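Long-range contacts in Sqt1 (Chaetomium thermophilum, PDB 4ZOY), which probably acts as a dedicated chaperone that captures a newly made ribosomal protein during its translation, in the course of ribosome biogenesis: residues Ser17-Gln23 / Leu458-Gly463; Asn29-Gly34 / Gly47-Ser53. One frame throughout, in Å; residues are numbered along the deposited sequence.

Contact 1. Residues Ser17-Gln23 / Leu458-Gly463; sequences SVFAIAQ and LGFVQG
Ile21 and Val461 meet where the innermost strands of the first and last blades of this WD40 propeller run side by side, 18° from parallel. Ile21 CD1 lies 3.7 Å from Val461 CG2, while Ile21 CG2 settles over the neighbouring backbone, 3.9 Å from Phe460 N. At the start of both strands Leu458 lies beside Phe19 and points the same way, its CD1 3.7 Å from Phe19 CD1. The same methyl presses on Val18 O at 3.4 Å, a buried carbonyl with no polar partner in the model.

The one hydrogen bond between the segments lies at the far end. With CG anti to the backbone N (chi1 -175°) and the chain extended beyond it, Gln23 reaches across beside Val461. There Gln23 OE1 accepts from Gly463 N at 2.8 Å, in the amide plane and on a lone pair, although the N-H points well off line (130°). Gln23 NE2 donates to Pro28 O, which fixes the rotation of the amide.

The chemistry implies a seam between separate sheets: a few apolar side chains pack across it, and one side-chain amide supplies its hydrogen bond in place of a backbone ladder.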
loop_
_atom_site.group_PDB
_atom_site.type_symbol
_atom_site.label_atom_id
_atom_site.label_comp_id
_atom_site.label_asym_id
_atom_site.label_seq_id
_atom_site.Cartn_x
_atom_site.Cartn_y
_atom_site.Cartn_z
ATOM N N SER A 17 9.008 13.783 -9.004
ATOM C CA SER A 17 8.477 12.473 -8.617
ATOM C C SER A 17 7.186 12.526 -7.826
ATOM O O SER A 17 7.090 13.217 -6.814
ATOM C CB SER A 17 9.506 11.720 -7.782
ATOM O OG SER A 17 10.766 11.667 -8.430
ATOM N N VAL A 18 6.199 11.768 -8.292
ATOM C CA VAL A 18 4.942 11.626 -7.571
ATOM C C VAL A 18 4.997 10.295 -6.814
ATOM O O VAL A 18 4.860 9.224 -7.412
ATOM C CB VAL A 18 3.717 11.679 -8.510
ATOM C CG1 VAL A 18 2.475 12.022 -7.708
ATOM C CG2 VAL A 18 3.916 12.743 -9.610
ATOM N N PHE A 19 5.230 10.383 -5.503
ATOM C CA PHE A 19 5.518 9.207 -4.678
ATOM C C PHE A 19 4.290 8.528 -4.112
ATOM O O PHE A 19 4.338 7.338 -3.798
ATOM C CB PHE A 19 6.416 9.582 -3.495
ATOM C CG PHE A 19 7.817 9.967 -3.878
ATOM C CD1 PHE A 19 8.636 9.084 -4.553
ATOM C CD2 PHE A 19 8.326 11.200 -3.511
ATOM C CE1 PHE A 19 9.941 9.438 -4.884
ATOM C CE2 PHE A 19 9.623 11.555 -3.836
ATOM C CZ PHE A 19 10.425 10.675 -4.524
ATOM N N ALA A 20 3.212 9.288 -3.942
ATOM C CA ALA A 20 2.081 8.817 -3.149
ATOM C C ALA A 20 0.748 9.102 -3.797
ATOM O O ALA A 20 0.589 10.102 -4.525
ATOM C CB ALA A 20 2.129 9.451 -1.763
ATOM N N ILE A 21 -0.224 8.232 -3.528
ATOM C CA ILE A 21 -1.570 8.419 -4.034
ATOM C C ILE A 21 -2.569 7.790 -3.071
ATOM O O ILE A 21 -2.301 6.735 -2.481
ATOM C CB ILE A 21 -1.720 7.832 -5.457
ATOM C CG1 ILE A 21 -3.139 8.016 -5.999
ATOM C CG2 ILE A 21 -1.279 6.360 -5.505
ATOM C CD1 ILE A 21 -3.257 7.764 -7.522
ATOM N N ALA A 22 -3.698 8.465 -2.888
ATOM C CA ALA A 22 -4.778 7.937 -2.070
ATOM C C ALA A 22 -6.103 8.179 -2.763
ATOM O O ALA A 22 -6.246 9.128 -3.540
ATOM C CB ALA A 22 -4.767 8.570 -0.698
ATOM N N GLN A 23 -7.069 7.313 -2.481
ATOM C CA GLN A 23 -8.371 7.349 -3.117
ATOM C C GLN A 23 -9.440 7.391 -2.044
ATOM O O GLN A 23 -9.326 6.711 -1.024
ATOM C CB GLN A 23 -8.547 6.126 -4.015
ATOM C CG GLN A 23 -9.829 6.105 -4.823
ATOM C CD GLN A 23 -9.785 5.019 -5.865
ATOM O OE1 GLN A 23 -9.290 3.925 -5.604
ATOM N NE2 GLN A 23 -10.239 5.332 -7.073
ATOM N N LEU A 458 5.289 4.501 -9.724
ATOM C CA LEU A 458 5.574 4.395 -8.286
ATOM C C LEU A 458 4.367 3.968 -7.453
ATOM O O LEU A 458 4.523 3.583 -6.301
ATOM C CB LEU A 458 6.112 5.729 -7.755
ATOM C CG LEU A 458 7.417 6.199 -8.402
ATOM C CD1 LEU A 458 7.837 7.556 -7.851
ATOM C CD2 LEU A 458 8.541 5.167 -8.232
ATOM N N GLY A 459 3.170 4.036 -8.023
ATOM C CA GLY A 459 1.985 3.647 -7.281
ATOM C C GLY A 459 0.754 3.755 -8.143
ATOM O O GLY A 459 0.806 4.284 -9.267
ATOM N N PHE A 460 -0.358 3.234 -7.635
ATOM C CA PHE A 460 -1.642 3.377 -8.292
ATOM C C PHE A 460 -2.781 3.118 -7.317
ATOM O O PHE A 460 -2.595 2.510 -6.259
ATOM C CB PHE A 460 -1.771 2.435 -9.508
ATOM C CG PHE A 460 -1.765 0.973 -9.159
ATOM C CD1 PHE A 460 -2.949 0.325 -8.838
ATOM C CD2 PHE A 460 -0.587 0.250 -9.169
ATOM C CE1 PHE A 460 -2.958 -1.023 -8.502
ATOM C CE2 PHE A 460 -0.582 -1.095 -8.844
ATOM C CZ PHE A 460 -1.775 -1.730 -8.510
ATOM N N VAL A 461 -3.953 3.613 -7.683
ATOM C CA VAL A 461 -5.204 3.160 -7.087
ATOM C C VAL A 461 -6.131 2.697 -8.201
ATOM O O VAL A 461 -5.982 3.103 -9.356
ATOM C CB VAL A 461 -5.888 4.264 -6.261
ATOM C CG1 VAL A 461 -5.042 4.639 -5.040
ATOM C CG2 VAL A 461 -6.171 5.503 -7.125
ATOM N N GLN A 462 -7.099 1.848 -7.868
ATOM C CA GLN A 462 -7.961 1.275 -8.894
ATOM C C GLN A 462 -9.405 1.115 -8.434
ATOM O O GLN A 462 -10.184 0.412 -9.083
ATOM C CB GLN A 462 -7.419 -0.080 -9.356
ATOM C CG GLN A 462 -7.335 -1.142 -8.250
ATOM C CD GLN A 462 -6.756 -2.455 -8.738
ATOM O OE1 GLN A 462 -6.808 -2.775 -9.931
ATOM N NE2 GLN A 462 -6.190 -3.229 -7.817
ATOM N N GLY A 463 -9.762 1.760 -7.333
ATOM C CA GLY A 463 -11.141 1.721 -6.858
ATOM C C GLY A 463 -11.573 0.331 -6.448
ATOM O O GLY A 463 -10.754 -0.548 -6.268
#

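Contact 2. Residues Asn29-Gly34 / Gly47-Ser53; sequences NIVATG and GYVLDIS
The amide of Asn29 and the carboxylate of Asp51 lie side by side, their planes 53° apart, at the end of a beta hairpin that forms the middle two strands of a WD40 blade. Asn29 ND2 donates to Asp51 OD1 at 2.9 Å; the bond leaves in the plane of the amide but comes down on the carboxylate from above, 51° out of its plane. The same oxygen takes Ser53 OG, also from above a face, and Ser53 N on the anti side, tilted out of the plane; the bond from Ser53 N makes an Asx turn. Three donors thus grip Asp51 OD1. With CG between the backbone N and the carbonyl carbon (chi1 59°), the amide of Asn29 comes alongside Asp51. The other flat group, the Tyr48 ring, leads away from the hairpin and meets the rings of Phe11 and His14 edge-to-face.

From this end the hairpin continues as an antiparallel ladder. Val31 with Leu50 and Thr33 with Tyr48 are its hydrogen-bonded pairs; Leu50 N reaches Val31 O at 2.7 Å, and Thr33 N reaches Tyr48 O at 2.8 Å. On the face of Ile30, Ala32 and Val49, Ile30 CG2 touches Val49 CG1 at 3.9 Å, and Ile30 and Ala32 pack on strand 92-97 of the next blade. Thr33, Leu50 and Ile52 meet the last blade, through strands 468-473 and 478-482. Thr33 OG1 bonds to His14 NE2, as in the histidine-to-serine or threonine link of WD40 repeats. Where Gly34 faces Gly47, the two chains close to 4.0 Å between Gly34 CA and Gly47 CA. At the other end Ile52 N donates almost straight to a lone pair of Asn29 O, at 2.8 Å.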
loop_
_atom_site.group_PDB
_atom_site.type_symbol
_atom_site.label_atom_id
_atom_site.label_comp_id
_atom_site.label_asym_id
_atom_site.label_seq_id
_atom_site.Cartn_x
_atom_site.Cartn_y
_atom_site.Cartn_z
ATOM N N ASN A 29 -13.718 8.709 -7.650
ATOM C CA ASN A 29 -13.270 9.807 -8.499
ATOM C C ASN A 29 -12.407 10.828 -7.758
ATOM O O ASN A 29 -11.735 11.650 -8.372
ATOM C CB ASN A 29 -14.476 10.514 -9.121
ATOM C CG ASN A 29 -15.423 11.064 -8.077
ATOM O OD1 ASN A 29 -15.950 10.317 -7.250
ATOM N ND2 ASN A 29 -15.626 12.380 -8.091
ATOM N N ILE A 30 -12.430 10.786 -6.431
ATOM C CA ILE A 30 -11.653 11.724 -5.643
ATOM C C ILE A 30 -10.334 11.075 -5.258
ATOM O O ILE A 30 -10.301 10.110 -4.497
ATOM C CB ILE A 30 -12.414 12.180 -4.390
ATOM C CG1 ILE A 30 -13.733 12.843 -4.799
ATOM C CG2 ILE A 30 -11.560 13.126 -3.553
ATOM C CD1 ILE A 30 -14.534 13.373 -3.638
ATOM N N VAL A 31 -9.253 11.605 -5.817
ATOM C CA VAL A 31 -7.924 11.036 -5.664
ATOM C C VAL A 31 -6.925 12.127 -5.296
ATOM O O VAL A 31 -6.946 13.208 -5.880
ATOM C CB VAL A 31 -7.478 10.335 -6.959
ATOM C CG1 VAL A 31 -6.055 9.859 -6.854
ATOM C CG2 VAL A 31 -8.410 9.174 -7.284
ATOM N N ALA A 32 -6.069 11.843 -4.317
ATOM C CA ALA A 32 -4.999 12.745 -3.917
ATOM C C ALA A 32 -3.647 12.199 -4.357
ATOM O O ALA A 32 -3.394 10.999 -4.260
ATOM C CB ALA A 32 -5.016 12.960 -2.410
ATOM N N THR A 33 -2.773 13.084 -4.835
ATOM C CA THR A 33 -1.443 12.686 -5.272
ATOM C C THR A 33 -0.407 13.569 -4.600
ATOM O O THR A 33 -0.684 14.711 -4.275
ATOM C CB THR A 33 -1.302 12.754 -6.814
ATOM O OG1 THR A 33 -1.573 14.087 -7.264
ATOM C CG2 THR A 33 -2.287 11.803 -7.472
ATOM N N GLY A 34 0.784 13.039 -4.373
ATOM C CA GLY A 34 1.766 13.766 -3.594
ATOM C C GLY A 34 3.185 13.376 -3.950
ATOM O O GLY A 34 3.488 12.215 -4.235
ATOM N N GLY A 47 1.225 18.381 -2.894
ATOM C CA GLY A 47 0.162 17.443 -3.160
ATOM C C GLY A 47 -0.997 18.116 -3.859
ATOM O O GLY A 47 -1.133 19.345 -3.836
ATOM N N TYR A 48 -1.842 17.306 -4.476
ATOM C CA TYR A 48 -3.033 17.786 -5.147
ATOM C C TYR A 48 -4.195 16.845 -4.899
ATOM O O TYR A 48 -3.994 15.646 -4.677
ATOM C CB TYR A 48 -2.797 17.917 -6.652
ATOM C CG TYR A 48 -1.809 18.986 -7.041
ATOM C CD1 TYR A 48 -2.210 20.314 -7.149
ATOM C CD2 TYR A 48 -0.486 18.670 -7.310
ATOM C CE1 TYR A 48 -1.306 21.302 -7.512
ATOM C CE2 TYR A 48 0.430 19.652 -7.676
ATOM C CZ TYR A 48 0.006 20.963 -7.774
ATOM O OH TYR A 48 0.903 21.944 -8.136
ATOM N N VAL A 49 -5.409 17.377 -4.931
ATOM C CA VAL A 49 -6.581 16.526 -4.988
ATOM C C VAL A 49 -7.213 16.687 -6.358
ATOM O O VAL A 49 -7.391 17.808 -6.842
ATOM C CB VAL A 49 -7.607 16.851 -3.892
ATOM C CG1 VAL A 49 -8.785 15.886 -3.985
ATOM C CG2 VAL A 49 -6.947 16.775 -2.523
ATOM N N LEU A 50 -7.538 15.563 -6.982
ATOM C CA LEU A 50 -8.094 15.550 -8.324
ATOM C C LEU A 50 -9.489 14.963 -8.317
ATOM O O LEU A 50 -9.820 14.157 -7.445
ATOM C CB LEU A 50 -7.208 14.741 -9.266
ATOM C CG LEU A 50 -5.719 15.073 -9.259
ATOM C CD1 LEU A 50 -4.935 14.053 -10.047
ATOM C CD2 LEU A 50 -5.483 16.464 -9.835
ATOM N N ASP A 51 -10.299 15.378 -9.290
ATOM C CA ASP A 51 -11.601 14.781 -9.554
ATOM C C ASP A 51 -11.553 14.122 -10.926
ATOM O O ASP A 51 -11.631 14.796 -11.956
ATOM C CB ASP A 51 -12.712 15.835 -9.494
ATOM C CG ASP A 51 -14.101 15.229 -9.577
ATOM O OD1 ASP A 51 -14.232 14.073 -10.025
ATOM O OD2 ASP A 51 -15.069 15.919 -9.197
ATOM N N ILE A 52 -11.436 12.800 -10.928
ATOM C CA ILE A 52 -11.170 12.022 -12.134
ATOM C C ILE A 52 -12.451 11.847 -12.980
ATOM O O ILE A 52 -12.401 11.436 -14.141
ATOM C CB ILE A 52 -10.515 10.651 -11.734
ATOM C CG1 ILE A 52 -8.987 10.777 -11.704
ATOM C CG2 ILE A 52 -10.871 9.507 -12.672
ATOM C CD1 ILE A 52 -8.454 11.779 -10.736
ATOM N N SER A 53 -13.597 12.221 -12.424
ATOM C CA SER A 53 -14.850 12.113 -13.171
ATOM C C SER A 53 -14.849 13.048 -14.385
ATOM O O SER A 53 -15.648 12.888 -15.304
ATOM C CB SER A 53 -16.045 12.417 -12.271
ATOM O OG SER A 53 -16.096 13.790 -11.935
#

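In the fold
Both contacts involve the first complete blade of a propeller built from eight four-stranded sheets. Their centres are 10 Å apart, with contact 1 about 9 Å from the centre of the chain and contact 2 about 17 Å from it. Strands 18-23 and 30-36 are neighbours in one sheet, joined by probable backbone hydrogen bonds from Ala32 N to Ala22 O and Gly34 N to Ala20 O. Contact 2 is local, nested along the chain inside the long loop that contact 1 spans. Strand 9-11, just before 18-23, closes the ring by pairing with 478-482 at the edge of the last sheet away from 457-461; contact 1 packs the inner strands of the two blades so joined.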